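Local atomic coordinates of SnoaL-like domain-containing protein (Silicibacter pomeroyi, PDB entry 3FLJ), a protein that is of unknown function but has a cystatin-like fold of the SnoaL type, in which a curved sheet and its helices commonly enclose a pocket for small molecules. Residues H21-R26 with G115-F120; D46-P51 with T57-D62; V64-G69 with D144-K149; G72-E77 with G131-A136; R82-G87 with A91-C96. One frame throughout, in Å; residues are numbered along the deposited sequence. Where two conformers were deposited one is given.

Contact 1: H21-R26 with G115-F120; sequences HPTIAR and GLIQDF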
# COMPACT_ATOMS: atom_id res chain seq x y z
N HIS A 21 0.73 -12.93 -15.36
CA HIS A 21 1.67 -12.38 -16.35
C HIS A 21 3.10 -12.91 -15.99
O HIS A 21 3.47 -12.88 -14.81
CB HIS A 21 1.66 -10.84 -16.35
CG HIS A 21 2.39 -10.25 -17.51
ND1 HIS A 21 3.76 -10.24 -17.60
CD2 HIS A 21 1.94 -9.70 -18.66
CE1 HIS A 21 4.13 -9.71 -18.75
NE2 HIS A 21 3.04 -9.36 -19.41
N PRO A 22 3.90 -13.40 -16.97
CA PRO A 22 5.26 -13.93 -16.72
C PRO A 22 6.22 -13.04 -15.95
O PRO A 22 6.99 -13.53 -15.13
CB PRO A 22 5.80 -14.17 -18.13
CG PRO A 22 4.65 -14.38 -18.94
CD PRO A 22 3.56 -13.54 -18.40
N THR A 23 6.22 -11.74 -16.27
CA THR A 23 7.02 -10.73 -15.54
C THR A 23 6.69 -10.65 -14.06
O THR A 23 7.60 -10.48 -13.24
CB THR A 23 6.88 -9.33 -16.17
OG1 THR A 23 7.25 -9.41 -17.55
CG2 THR A 23 7.76 -8.28 -15.46
N ILE A 24 5.40 -10.78 -13.74
CA ILE A 24 4.92 -10.76 -12.35
C ILE A 24 5.39 -12.04 -11.62
O ILE A 24 5.84 -11.94 -10.48
CB ILE A 24 3.37 -10.57 -12.27
CG1 ILE A 24 2.96 -9.24 -12.93
CG2 ILE A 24 2.85 -10.66 -10.83
CD1 ILE A 24 3.54 -7.98 -12.31
N ALA A 25 5.32 -13.20 -12.29
CA ALA A 25 5.86 -14.47 -11.74
C ALA A 25 7.38 -14.37 -11.47
O ALA A 25 7.83 -14.71 -10.37
CB ALA A 25 5.55 -15.65 -12.68
N ARG A 26 8.12 -13.86 -12.47
CA ARG A 26 9.59 -13.71 -12.37
C ARG A 26 9.99 -12.70 -11.27
O ARG A 26 10.96 -12.94 -10.54
CB ARG A 26 10.20 -13.34 -13.74
CG ARG A 26 11.74 -13.23 -13.81
CD ARG A 26 12.49 -14.44 -13.23
NE ARG A 26 13.94 -14.30 -13.39
CZ ARG A 26 14.88 -15.01 -12.75
NH1 ARG A 26 14.59 -15.97 -11.86
NH2 ARG A 26 16.17 -14.75 -13.01
N GLY A 115 5.68 -5.88 -21.78
CA GLY A 115 5.65 -6.71 -20.59
C GLY A 115 6.64 -6.36 -19.48
O GLY A 115 6.67 -7.07 -18.50
N LEU A 116 7.42 -5.29 -19.64
CA LEU A 116 8.41 -4.85 -18.65
C LEU A 116 7.74 -3.89 -17.66
O LEU A 116 6.71 -3.28 -17.97
CB LEU A 116 9.61 -4.18 -19.34
CG LEU A 116 10.39 -5.06 -20.33
CD1 LEU A 116 11.49 -4.26 -21.05
CD2 LEU A 116 10.98 -6.30 -19.68
N ILE A 117 8.36 -3.74 -16.48
CA ILE A 117 7.85 -2.88 -15.42
C ILE A 117 8.11 -1.41 -15.81
O ILE A 117 9.27 -1.00 -15.92
CB ILE A 117 8.50 -3.21 -14.04
CG1 ILE A 117 8.18 -4.67 -13.63
CG2 ILE A 117 8.00 -2.23 -12.96
CD1 ILE A 117 8.87 -5.14 -12.36
N GLN A 118 7.02 -0.66 -16.03
CA GLN A 118 7.07 0.76 -16.42
C GLN A 118 6.98 1.66 -15.18
O GLN A 118 7.70 2.64 -15.10
CB GLN A 118 5.94 1.09 -17.40
CG GLN A 118 6.05 2.47 -18.08
CD GLN A 118 7.30 2.63 -18.96
OE1 GLN A 118 7.38 2.08 -20.06
NE2 GLN A 118 8.28 3.39 -18.46
N ASP A 119 6.04 1.37 -14.28
CA ASP A 119 5.85 2.10 -13.00
C ASP A 119 5.85 1.09 -11.86
O ASP A 119 5.17 0.07 -11.96
CB ASP A 119 4.54 2.86 -12.98
CG ASP A 119 4.48 3.94 -14.03
OD1 ASP A 119 5.20 4.94 -13.87
OD2 ASP A 119 3.70 3.80 -14.98
N PHE A 120 6.59 1.41 -10.80
CA PHE A 120 6.78 0.57 -9.61
C PHE A 120 6.66 1.56 -8.44
O PHE A 120 7.58 2.32 -8.16
CB PHE A 120 8.18 -0.07 -9.72
CG PHE A 120 8.44 -1.23 -8.76
CD1 PHE A 120 7.97 -1.27 -7.44
CD2 PHE A 120 9.29 -2.27 -9.19
CE1 PHE A 120 8.27 -2.35 -6.59
CE2 PHE A 120 9.59 -3.36 -8.34
CZ PHE A 120 9.08 -3.39 -7.04
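Thr23, in the first turn of helix 22-31, and Gly115, just ahead of strand 117-125, make the nearest backbone approach, with 6.6 Å between Thr23 CA and Gly115 CA. At this separation the Thr23 side chain bridges the two segments. Its hydroxyl bonds to the backbone oxygen of the glycine, Thr23 OG1 lying 2.6 Å from Gly115 O; the donor sits 31° out of the carbonyl plane, and the C=O...donor angle is 146°. Both branches of the threonine lie against this carbonyl. OG1 stands beside its own backbone N (chi1 -57°) and makes the hydrogen bond, while Thr23 CG2 is in van der Waals contact with Gly115 O at 3.4 Å. Thr23 CG2 also comes within 4.1 Å of Ile117 CG1, the two side chains crossing at a slant. His21 meets the same carbonyl from its imidazole: His21 CE1 is 3.7 Å from Gly115 O, an oblique approach. A side chain on Gly115 would probably crowd His21 CE1, and the positive phi of this residue also suits glycine. The ring is held by its own helix, since Thr23 N donates to His21 ND1 over 3.2 Å, nearly in the imidazole plane. One face of the imidazole is covered near its rim by Pro22 CD, and Trp90 and Leu111 also touch the His21 side chain. Thr23 therefore ties the helix start to the loop entering a strand, and the bond that His21 ND1 accepts from Thr23 N is the capping bond of a helix N-cap.

Contact 2: D46-P51 with T57-D62; sequences DVRFMP and TWTGRD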
# COMPACT_ATOMS: atom_id res chain seq x y z
N ASP A 46 13.12 3.30 -19.18
CA ASP A 46 12.72 4.54 -18.49
C ASP A 46 11.76 4.28 -17.30
O ASP A 46 10.86 5.10 -17.02
CB ASP A 46 12.11 5.53 -19.52
CG ASP A 46 10.86 4.98 -20.26
OD1 ASP A 46 10.46 3.79 -20.07
OD2 ASP A 46 10.30 5.74 -21.08
N VAL A 47 11.94 3.13 -16.62
CA VAL A 47 11.11 2.75 -15.45
C VAL A 47 11.12 3.85 -14.38
O VAL A 47 12.15 4.48 -14.17
CB VAL A 47 11.57 1.39 -14.80
CG1 VAL A 47 13.04 1.45 -14.33
CG2 VAL A 47 10.62 0.97 -13.65
N ARG A 48 9.96 4.09 -13.77
CA ARG A 48 9.77 5.06 -12.69
C ARG A 48 9.54 4.28 -11.40
O ARG A 48 8.62 3.46 -11.35
CB ARG A 48 8.58 5.95 -13.01
CG ARG A 48 8.81 6.84 -14.21
CD ARG A 48 7.60 7.67 -14.60
NE ARG A 48 6.50 6.91 -15.21
CZ ARG A 48 6.46 6.40 -16.46
NH1 ARG A 48 7.48 6.52 -17.32
NH2 ARG A 48 5.36 5.76 -16.87
N PHE A 49 10.41 4.48 -10.41
CA PHE A 49 10.29 3.86 -9.08
C PHE A 49 9.94 4.96 -8.06
O PHE A 49 10.67 5.94 -7.96
CB PHE A 49 11.54 3.11 -8.67
CG PHE A 49 11.48 2.56 -7.27
CD1 PHE A 49 10.66 1.47 -6.97
CD2 PHE A 49 12.22 3.15 -6.24
CE1 PHE A 49 10.57 0.96 -5.66
CE2 PHE A 49 12.14 2.66 -4.91
CZ PHE A 49 11.32 1.56 -4.62
N MSE A 50 8.83 4.76 -7.34
CA MSE A 50 8.33 5.69 -6.32
C MSE A 50 8.36 4.98 -4.95
O MSE A 50 7.52 4.12 -4.68
CB MSE A 50 6.93 6.13 -6.73
CG MSE A 50 6.93 7.11 -7.89
SE MSE A 50 5.29 7.01 -8.89
CE MSE A 50 5.65 5.31 -9.86
N PRO A 51 9.33 5.36 -4.07
CA PRO A 51 9.46 4.65 -2.79
C PRO A 51 8.40 5.01 -1.75
O PRO A 51 7.74 6.03 -1.89
CB PRO A 51 10.84 5.09 -2.32
CG PRO A 51 10.94 6.48 -2.77
CD PRO A 51 10.32 6.46 -4.13
N THR A 57 10.65 10.36 -7.36
CA THR A 57 10.71 9.33 -8.39
C THR A 57 12.14 9.12 -8.85
O THR A 57 12.84 10.10 -9.17
CB THR A 57 9.84 9.74 -9.63
OG1 THR A 57 8.51 10.04 -9.21
CG2 THR A 57 9.80 8.61 -10.69
N TRP A 58 12.58 7.86 -8.83
CA TRP A 58 13.85 7.43 -9.43
C TRP A 58 13.48 6.93 -10.84
O TRP A 58 12.59 6.09 -10.97
CB TRP A 58 14.48 6.26 -8.67
CG TRP A 58 15.00 6.57 -7.33
CD1 TRP A 58 14.35 6.41 -6.15
CD2 TRP A 58 16.32 7.04 -7.01
NE1 TRP A 58 15.17 6.76 -5.11
CE2 TRP A 58 16.39 7.14 -5.60
CE3 TRP A 58 17.45 7.38 -7.77
CZ2 TRP A 58 17.55 7.58 -4.93
CZ3 TRP A 58 18.62 7.82 -7.10
CH2 TRP A 58 18.65 7.91 -5.69
N THR A 59 14.18 7.44 -11.86
CA THR A 59 13.92 7.09 -13.27
C THR A 59 15.15 6.44 -13.91
O THR A 59 16.26 6.95 -13.77
CB THR A 59 13.47 8.33 -14.07
OG1 THR A 59 12.31 8.89 -13.45
CG2 THR A 59 13.14 7.96 -15.54
N GLY A 60 14.94 5.32 -14.60
CA GLY A 60 15.99 4.59 -15.32
C GLY A 60 16.25 3.21 -14.74
O GLY A 60 16.32 3.08 -13.52
N ARG A 61 16.42 2.21 -15.62
CA ARG A 61 16.64 0.83 -15.18
C ARG A 61 17.90 0.65 -14.32
O ARG A 61 17.84 -0.09 -13.34
CB ARG A 61 16.60 -0.19 -16.34
CG ARG A 61 17.62 0.01 -17.46
CD ARG A 61 17.84 -1.27 -18.29
NE ARG A 61 16.65 -1.69 -19.05
CZ ARG A 61 16.43 -1.58 -20.37
NH1 ARG A 61 17.32 -1.03 -21.22
NH2 ARG A 61 15.27 -2.03 -20.87
N ASP A 62 19.00 1.32 -14.67
CA ASP A 62 20.25 1.23 -13.88
C ASP A 62 20.09 1.76 -12.44
O ASP A 62 20.34 1.01 -11.49
CB ASP A 62 21.45 1.86 -14.60
CG ASP A 62 21.92 1.06 -15.81
OD1 ASP A 62 21.29 0.06 -16.20
OD2 ASP A 62 22.95 1.47 -16.39
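Trp58 O receives the backbone N-H of Phe49 over 2.8 Å, almost straight at 176°, and Arg48 CA adds a CA-H...O contact to that same oxygen. The return bond, from Trp58 N to Phe49 O, is also 2.8 Å, which makes Phe49 and Trp58 a hydrogen-bonded antiparallel pair. Gly60 N closes the ladder on Val47 O at 2.9 Å, in the carbonyl plane. Gly60 is the N-cap of helix 61-74, and at its backbone angles a CB would collide with the carbonyl O of Thr59.

Phe49 and Trp58 share one face of the hairpin. Phe49 CG lies opposite its backbone N (chi1 175°), which brings Phe49 CD2 to 3.9 Å from Trp58 CD1; that carbon meets the phenyl ring at its edge. On the other face Arg48 runs alongside Thr57 and Thr59, with Arg48 CB 3.7 Å from Thr57 CG2. Next to Thr57, Met50 CG lies 3.6 Å from Thr57 OG1.

The chemistry is thus split: backbone bonds set the register, the aromatic face turns to Val64 and Val67 of helix 61-74, and Arg48 on the other face is paired in a salt bridge with Asp119 of strand 117-125, while Asp46 hydrogen-bonds to Gln118.

Contact 3: V64-G69 with D144-K149; sequences VAAVLG and DARFLK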
# COMPACT_ATOMS: atom_id res chain seq x y z
N VAL A 64 17.24 2.44 -10.77
CA VAL A 64 16.11 1.75 -10.11
C VAL A 64 16.51 0.36 -9.60
O VAL A 64 16.16 -0.00 -8.48
CB VAL A 64 14.83 1.74 -10.98
CG1 VAL A 64 13.74 0.81 -10.41
CG2 VAL A 64 14.32 3.18 -11.13
N ALA A 65 17.23 -0.41 -10.43
CA ALA A 65 17.71 -1.75 -10.05
C ALA A 65 18.63 -1.67 -8.80
O ALA A 65 18.52 -2.51 -7.91
CB ALA A 65 18.42 -2.45 -11.22
N ALA A 66 19.50 -0.66 -8.77
CA ALA A 66 20.39 -0.38 -7.62
C ALA A 66 19.62 -0.04 -6.36
O ALA A 66 19.93 -0.56 -5.29
CB ALA A 66 21.39 0.74 -7.96
N VAL A 67 18.59 0.81 -6.48
CA VAL A 67 17.74 1.18 -5.35
C VAL A 67 17.00 -0.05 -4.83
O VAL A 67 17.02 -0.30 -3.63
CB VAL A 67 16.75 2.36 -5.69
CG1 VAL A 67 15.79 2.65 -4.53
CG2 VAL A 67 17.53 3.61 -6.03
N LEU A 68 16.39 -0.83 -5.73
CA LEU A 68 15.67 -2.06 -5.35
C LEU A 68 16.57 -3.11 -4.69
O LEU A 68 16.12 -3.79 -3.76
CB LEU A 68 14.91 -2.66 -6.55
CG LEU A 68 13.71 -1.84 -7.05
CD1 LEU A 68 13.25 -2.35 -8.43
CD2 LEU A 68 12.54 -1.88 -6.04
N GLY A 69 17.81 -3.22 -5.17
CA GLY A 69 18.84 -4.07 -4.55
C GLY A 69 19.08 -3.69 -3.09
O GLY A 69 19.10 -4.58 -2.23
N ASP A 144 27.02 4.11 -0.97
CA ASP A 144 27.23 3.49 -2.28
C ASP A 144 27.69 4.59 -3.25
O ASP A 144 26.86 5.39 -3.71
CB ASP A 144 25.94 2.79 -2.73
CG ASP A 144 26.08 2.03 -4.02
OD1 ASP A 144 27.09 2.14 -4.74
OD2 ASP A 144 25.13 1.30 -4.33
N ALA A 145 28.99 4.60 -3.55
CA ALA A 145 29.65 5.60 -4.43
C ALA A 145 29.07 5.73 -5.86
O ALA A 145 29.22 6.80 -6.48
CB ALA A 145 31.16 5.39 -4.49
N ARG A 146 28.42 4.68 -6.37
CA ARG A 146 27.72 4.71 -7.68
C ARG A 146 26.59 5.75 -7.72
O ARG A 146 26.26 6.25 -8.80
CB ARG A 146 27.08 3.37 -8.01
CG ARG A 146 28.05 2.19 -8.14
CD ARG A 146 27.30 0.92 -8.50
NE ARG A 146 26.22 0.61 -7.56
CZ ARG A 146 25.47 -0.49 -7.56
NH1 ARG A 146 25.68 -1.48 -8.42
NH2 ARG A 146 24.52 -0.61 -6.63
N PHE A 147 26.00 6.05 -6.57
CA PHE A 147 24.95 7.05 -6.47
C PHE A 147 25.35 8.50 -6.74
O PHE A 147 24.45 9.31 -6.84
CB PHE A 147 24.08 6.87 -5.21
CG PHE A 147 23.10 5.76 -5.34
CD1 PHE A 147 23.47 4.44 -5.06
CD2 PHE A 147 21.80 6.00 -5.84
CE1 PHE A 147 22.56 3.37 -5.23
CE2 PHE A 147 20.88 4.95 -6.01
CZ PHE A 147 21.26 3.62 -5.70
N LEU A 148 26.65 8.83 -6.84
CA LEU A 148 27.12 10.17 -7.30
C LEU A 148 26.54 10.44 -8.70
O LEU A 148 25.97 11.50 -8.95
CB LEU A 148 28.66 10.27 -7.37
CG LEU A 148 29.30 11.67 -7.59
CD1 LEU A 148 29.16 12.52 -6.33
CD2 LEU A 148 30.76 11.56 -7.99
N LYS A 149 26.68 9.45 -9.59
CA LYS A 149 26.08 9.47 -10.94
C LYS A 149 24.54 9.36 -10.86
O LYS A 149 23.84 10.14 -11.50
CB LYS A 149 26.63 8.35 -11.83
O HOH W 1 22.02 -2.37 -5.12
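Phe147, of helix 147-150, reaches across to helix 61-74, so that in this protein of cystatin-like fold the C-terminal turn and short helix pack on helix 61-74, with 8.8 Å between Phe147 CA and Ala66 CA. Its CB sets off to one side, and chi1 of -77° and chi2 of 85° swing the ring over to the other helix, leaving the far end of the ring to do the touching. Phe147 CE1 passes Ala66 CB at 4.0 Å. Phe147 CE2 lies 3.6 Å from Val67 CG2, which stands at the edge of the ring near its plane. The tip, Phe147 CZ, is wedged against both methyls, 3.7 Å from Ala66 CB and equally far from Val67 CG2. Val67 holds this methyl beside its backbone N, and its side chain crosses that of Phe147 at about a right angle. Trp58 meets the same phenyl with ring planes at about 80°, Tyr150 meets it edge-to-face, and Val141 of helix 127-143 packs on it too.

Arg146 touches the methyl of Ala66 beside the ring, Arg146 NH2 lying 3.7 Å from Ala66 CB. The chain, bent at chi3, turns the guanidinium back onto Asp144, where NH2 takes the syn lone pair of OD2 in a salt bridge. Asp144 OD1 meanwhile accepts from Arg146 N from above the carboxylate plane, a capping bond at the turn into the helix. Second partners fix both charges: Glu36 pairs with Arg146 NH1, and His70 NE2 bonds to Asp144 OD2. A water loosely bridges the segments, donating to Ala66 O over 2.8 Å and accepting weakly from Arg146 NH2.

Contact 4: G72-E77 with G131-A136; sequences GQVFSE and GALRDA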
# COMPACT_ATOMS: atom_id res chain seq x y z
N GLY A 72 15.89 -4.55 -0.88
CA GLY A 72 15.95 -6.01 -0.63
C GLY A 72 16.94 -6.40 0.46
O GLY A 72 16.66 -7.32 1.24
N GLN A 73 18.07 -5.70 0.51
CA GLN A 73 19.10 -5.88 1.53
C GLN A 73 18.62 -5.43 2.93
O GLN A 73 18.91 -6.12 3.91
CB GLN A 73 20.37 -5.09 1.17
CG GLN A 73 21.16 -5.64 -0.03
CD GLN A 73 22.29 -6.58 0.35
OE1 GLN A 73 22.31 -7.18 1.43
NE2 GLN A 73 23.25 -6.70 -0.56
N VAL A 74 17.93 -4.28 2.99
CA VAL A 74 17.38 -3.75 4.25
C VAL A 74 16.34 -4.70 4.84
O VAL A 74 16.40 -5.02 6.03
CB VAL A 74 16.78 -2.32 4.08
CG1 VAL A 74 16.09 -1.83 5.36
CG2 VAL A 74 17.87 -1.32 3.68
N PHE A 75 15.40 -5.16 4.00
CA PHE A 75 14.35 -6.07 4.46
C PHE A 75 14.86 -7.46 4.86
O PHE A 75 15.81 -7.96 4.28
CB PHE A 75 13.23 -6.27 3.41
CG PHE A 75 12.42 -5.04 3.06
CD1 PHE A 75 12.14 -4.00 3.99
CD2 PHE A 75 11.78 -4.99 1.81
CE1 PHE A 75 11.34 -2.90 3.62
CE2 PHE A 75 10.95 -3.90 1.45
CZ PHE A 75 10.73 -2.86 2.34
N SER A 76 14.20 -8.04 5.86
CA SER A 76 14.43 -9.41 6.31
C SER A 76 13.07 -10.09 6.44
O SER A 76 12.05 -9.41 6.54
CB SER A 76 15.19 -9.44 7.63
OG SER A 76 14.54 -8.66 8.61
N GLU A 77 13.08 -11.43 6.43
CA GLU A 77 11.88 -12.26 6.52
C GLU A 77 10.83 -11.85 5.46
O GLU A 77 9.65 -11.78 5.74
CB GLU A 77 11.29 -12.19 7.95
CG GLU A 77 12.28 -12.55 9.07
CD GLU A 77 11.65 -12.64 10.48
OE1 GLU A 77 10.40 -12.58 10.63
OE2 GLU A 77 12.43 -12.79 11.46
N GLY A 131 9.88 4.89 8.71
CA GLY A 131 10.95 5.78 9.23
C GLY A 131 12.29 5.07 9.35
O GLY A 131 13.33 5.62 8.94
N ALA A 132 12.25 3.84 9.88
CA ALA A 132 13.43 2.97 9.99
C ALA A 132 14.00 2.62 8.60
O ALA A 132 15.22 2.65 8.42
CB ALA A 132 13.10 1.70 10.78
N LEU A 133 13.12 2.29 7.64
CA LEU A 133 13.52 2.05 6.23
C LEU A 133 14.20 3.29 5.63
O LEU A 133 15.25 3.15 5.01
CB LEU A 133 12.34 1.62 5.34
CG LEU A 133 12.56 1.40 3.82
CD1 LEU A 133 13.65 0.36 3.57
CD2 LEU A 133 11.24 1.03 3.09
N ARG A 134 13.59 4.46 5.81
CA ARG A 134 14.13 5.75 5.32
C ARG A 134 15.55 6.00 5.84
O ARG A 134 16.42 6.35 5.06
CB ARG A 134 13.23 6.93 5.71
CG ARG A 134 13.64 8.31 5.13
CD ARG A 134 12.98 9.46 5.88
NE ARG A 134 13.35 9.47 7.30
CZ ARG A 134 12.96 10.36 8.21
NH1 ARG A 134 12.18 11.41 7.88
NH2 ARG A 134 13.36 10.23 9.48
N ASP A 135 15.75 5.78 7.15
CA ASP A 135 17.07 5.94 7.77
C ASP A 135 18.10 4.95 7.21
O ASP A 135 19.20 5.37 6.84
CB ASP A 135 16.99 5.84 9.30
CG ASP A 135 16.20 7.01 9.94
OD1 ASP A 135 15.94 8.04 9.27
OD2 ASP A 135 15.85 6.87 11.14
N ALA A 136 17.71 3.67 7.09
CA ALA A 136 18.59 2.62 6.51
C ALA A 136 18.96 2.91 5.05
O ALA A 136 20.12 2.74 4.67
CB ALA A 136 17.96 1.23 6.65
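Val74 and Leu133 slant across one another, their nearest atoms being Val74 CG1 and Leu133 CD1 at 3.7 Å. Val74, in the last turn of helix 61-74, directs its CB bond at helix 127-143, and CG1 lies opposite the backbone N (chi1 174°), which places it between two partners. Beyond Leu133 it meets Ala136, with Val74 CG1 3.8 Å from Ala136 CB; the second methyl, CG2, reaches the same CB at 3.9 Å. The alanine methyl is thus received by both branches of the valine, while the leucine meets one.

Leu133 faces two neighbours with its two methyls. CD1 is shared between Val74 and the ring of Phe75, whereas across these two segments CD2 meets the Phe75 ring, Leu133 CD2 being 4.0 Å from both Phe75 CE1 and CZ. Phe75 starts out to one side, but its ring swings back to the helix and the leucine crosses it obliquely. An alanine in place of Leu133 would keep only CB, and Phe75 CE1 and CZ and Val74 CG1 would probably lose the leucine methyls, opening a gap between the ring and helix 127-143.

Cys96, Val98 and Met124 also touch Phe75, and Met124 packs on Leu133 as well. No hydrogen bond crosses the contact. A bound molecule of unknown identity, probably from the crystallisation liquor, lies about 4 Å from the Phe75 side chain, consistent with the helix-and-sheet pocket of cystatin-like SnoaL folds.

Contact 5: R82-G87 with A91-C96; sequences RIMGEG and ALEFQC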
# COMPACT_ATOMS: atom_id res chain seq x y z
N ARG A 82 -0.22 -11.84 -1.09
CA ARG A 82 -1.22 -11.86 -2.16
C ARG A 82 -0.73 -11.18 -3.44
O ARG A 82 -0.11 -10.13 -3.35
CB ARG A 82 -2.54 -11.26 -1.69
CG ARG A 82 -3.25 -12.11 -0.65
CD ARG A 82 -4.63 -11.56 -0.36
NE ARG A 82 -4.62 -10.24 0.28
CZ ARG A 82 -5.71 -9.49 0.52
NH1 ARG A 82 -6.93 -9.90 0.21
NH2 ARG A 82 -5.59 -8.29 1.11
N ILE A 83 -1.01 -11.80 -4.58
CA ILE A 83 -0.68 -11.29 -5.92
C ILE A 83 -2.04 -11.00 -6.55
O ILE A 83 -2.76 -11.94 -6.87
CB ILE A 83 0.13 -12.33 -6.78
CG1 ILE A 83 1.33 -12.92 -6.03
CG2 ILE A 83 0.56 -11.71 -8.12
CD1 ILE A 83 2.32 -11.90 -5.52
N MSE A 84 -2.40 -9.73 -6.70
CA MSE A 84 -3.73 -9.32 -7.20
C MSE A 84 -3.60 -8.46 -8.44
O MSE A 84 -2.75 -7.59 -8.51
CB MSE A 84 -4.46 -8.56 -6.10
CG MSE A 84 -4.84 -9.46 -4.92
SE MSE A 84 -5.39 -8.50 -3.35
CE MSE A 84 -3.74 -7.77 -2.88
N GLY A 85 -4.47 -8.71 -9.43
CA GLY A 85 -4.47 -7.95 -10.67
C GLY A 85 -4.72 -8.78 -11.90
O GLY A 85 -5.13 -9.94 -11.81
N GLU A 86 -4.49 -8.16 -13.05
CA GLU A 86 -4.70 -8.77 -14.37
C GLU A 86 -4.08 -7.89 -15.43
O GLU A 86 -4.04 -6.65 -15.26
CB GLU A 86 -6.21 -8.92 -14.64
CG GLU A 86 -6.58 -9.71 -15.90
CD GLU A 86 -8.08 -10.08 -16.02
OE1 GLU A 86 -8.88 -9.83 -15.08
OE2 GLU A 86 -8.44 -10.64 -17.10
N GLY A 87 -3.59 -8.51 -16.51
CA GLY A 87 -3.02 -7.82 -17.65
C GLY A 87 -1.79 -7.01 -17.32
O GLY A 87 -0.73 -7.57 -17.06
N ALA A 91 -0.98 -5.54 -8.03
CA ALA A 91 -0.72 -5.12 -6.64
C ALA A 91 -0.19 -6.37 -5.92
O ALA A 91 -0.93 -7.35 -5.78
CB ALA A 91 -1.99 -4.62 -5.98
N LEU A 92 1.10 -6.37 -5.57
CA LEU A 92 1.75 -7.49 -4.88
C LEU A 92 1.94 -7.11 -3.41
O LEU A 92 2.81 -6.30 -3.06
CB LEU A 92 3.09 -7.87 -5.51
CG LEU A 92 3.11 -8.42 -6.94
CD1 LEU A 92 2.87 -7.33 -7.95
CD2 LEU A 92 4.46 -9.15 -7.24
N GLU A 93 1.11 -7.71 -2.56
CA GLU A 93 1.12 -7.48 -1.12
C GLU A 93 2.21 -8.32 -0.48
O GLU A 93 2.28 -9.52 -0.75
CB GLU A 93 -0.24 -7.84 -0.54
CG GLU A 93 -0.41 -7.76 0.97
CD GLU A 93 -1.73 -8.35 1.38
OE1 GLU A 93 -2.72 -8.13 0.67
OE2 GLU A 93 -1.80 -9.05 2.38
N PHE A 94 3.02 -7.71 0.38
CA PHE A 94 4.10 -8.39 1.10
C PHE A 94 4.15 -8.05 2.59
O PHE A 94 3.55 -7.06 3.02
CB PHE A 94 5.46 -8.09 0.46
CG PHE A 94 5.88 -6.63 0.50
CD1 PHE A 94 6.57 -6.12 1.61
CD2 PHE A 94 5.60 -5.77 -0.57
CE1 PHE A 94 6.98 -4.76 1.66
CE2 PHE A 94 6.01 -4.42 -0.55
CZ PHE A 94 6.70 -3.91 0.57
N GLN A 95 4.85 -8.91 3.33
CA GLN A 95 5.18 -8.71 4.74
C GLN A 95 6.69 -8.93 4.90
O GLN A 95 7.29 -9.77 4.21
CB GLN A 95 4.38 -9.65 5.64
CG GLN A 95 4.51 -9.31 7.14
CD GLN A 95 3.61 -10.14 8.04
OE1 GLN A 95 2.70 -10.83 7.58
NE2 GLN A 95 3.88 -10.08 9.34
N CYS A 96 7.30 -8.17 5.80
CA CYS A 96 8.74 -8.27 6.09
C CYS A 96 9.05 -7.56 7.41
O CYS A 96 8.11 -7.18 8.15
CB CYS A 96 9.56 -7.65 4.93
SG CYS A 96 9.24 -5.93 4.67
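A salt bridge joins the side chains of Arg82 and Glu93, which lie on the two strands, 78-86 and 89-98, of an antiparallel beta hairpin. The arginine grips side-on with two nitrogens on one oxygen: Arg82 NE and Arg82 NH2 are each 2.9 Å from Glu93 OE1. Both bonds lie close to the guanidinium plane, yet the carboxylate is turned 81° against it; NH2 takes the syn lone pair. An extended Glu93 chain, with CG opposite the backbone N (chi1 176°), delivers the carboxylate. The selenium of selenomethionine Met84 (SE) sits 3.9 Å above the centre of the Arg82 guanidinium. A leucine in place of Arg82 would probably leave Glu93 OE1 without both of its donors and part of the buried charge unbalanced.

In the next shell, Arg81 NE binds the other carboxylate oxygen, while Arg82 NH1 pairs with Asp89 of the second subunit, linking the grip to the dimer interface. The Met84-Ala91 pair sets the register: Ala91 N to Met84 O is 2.8 Å, and Met84 N returns to Ala91 O. Glu93 N also donates to Arg82 O. On the reverse face, toward helix 22-31, Ile83 crosses Leu92 at a slant, with Ile83 CD1 3.8 Å from Leu92 CG.

Overall arrangement
Contacts 1, 2, 4 and 5 reach one mixed sheet, and contact 3 shares helix 61-74 with contacts 2 and 4. Contacts 1 and 2, about 14 Å apart between centres, are pinned where Asp119 OD1 meets Arg48 NE at 2.7 Å. Contacts 2 and 3 lie about 11 Å apart between centres, with Phe49 packed on Val64, Val67 and Leu68. Contact 5 meets contact 1 through Ile83 and Ile24, and contact 4 through Cys96 and Phe75. A bound molecule of unknown identity, probably from the crystallisation liquor, lies about 5 Å from the Phe49 side chain, and one about 4 Å from the Phe75 side chain; if they are the same, contacts 2 and 4 may border one pocket.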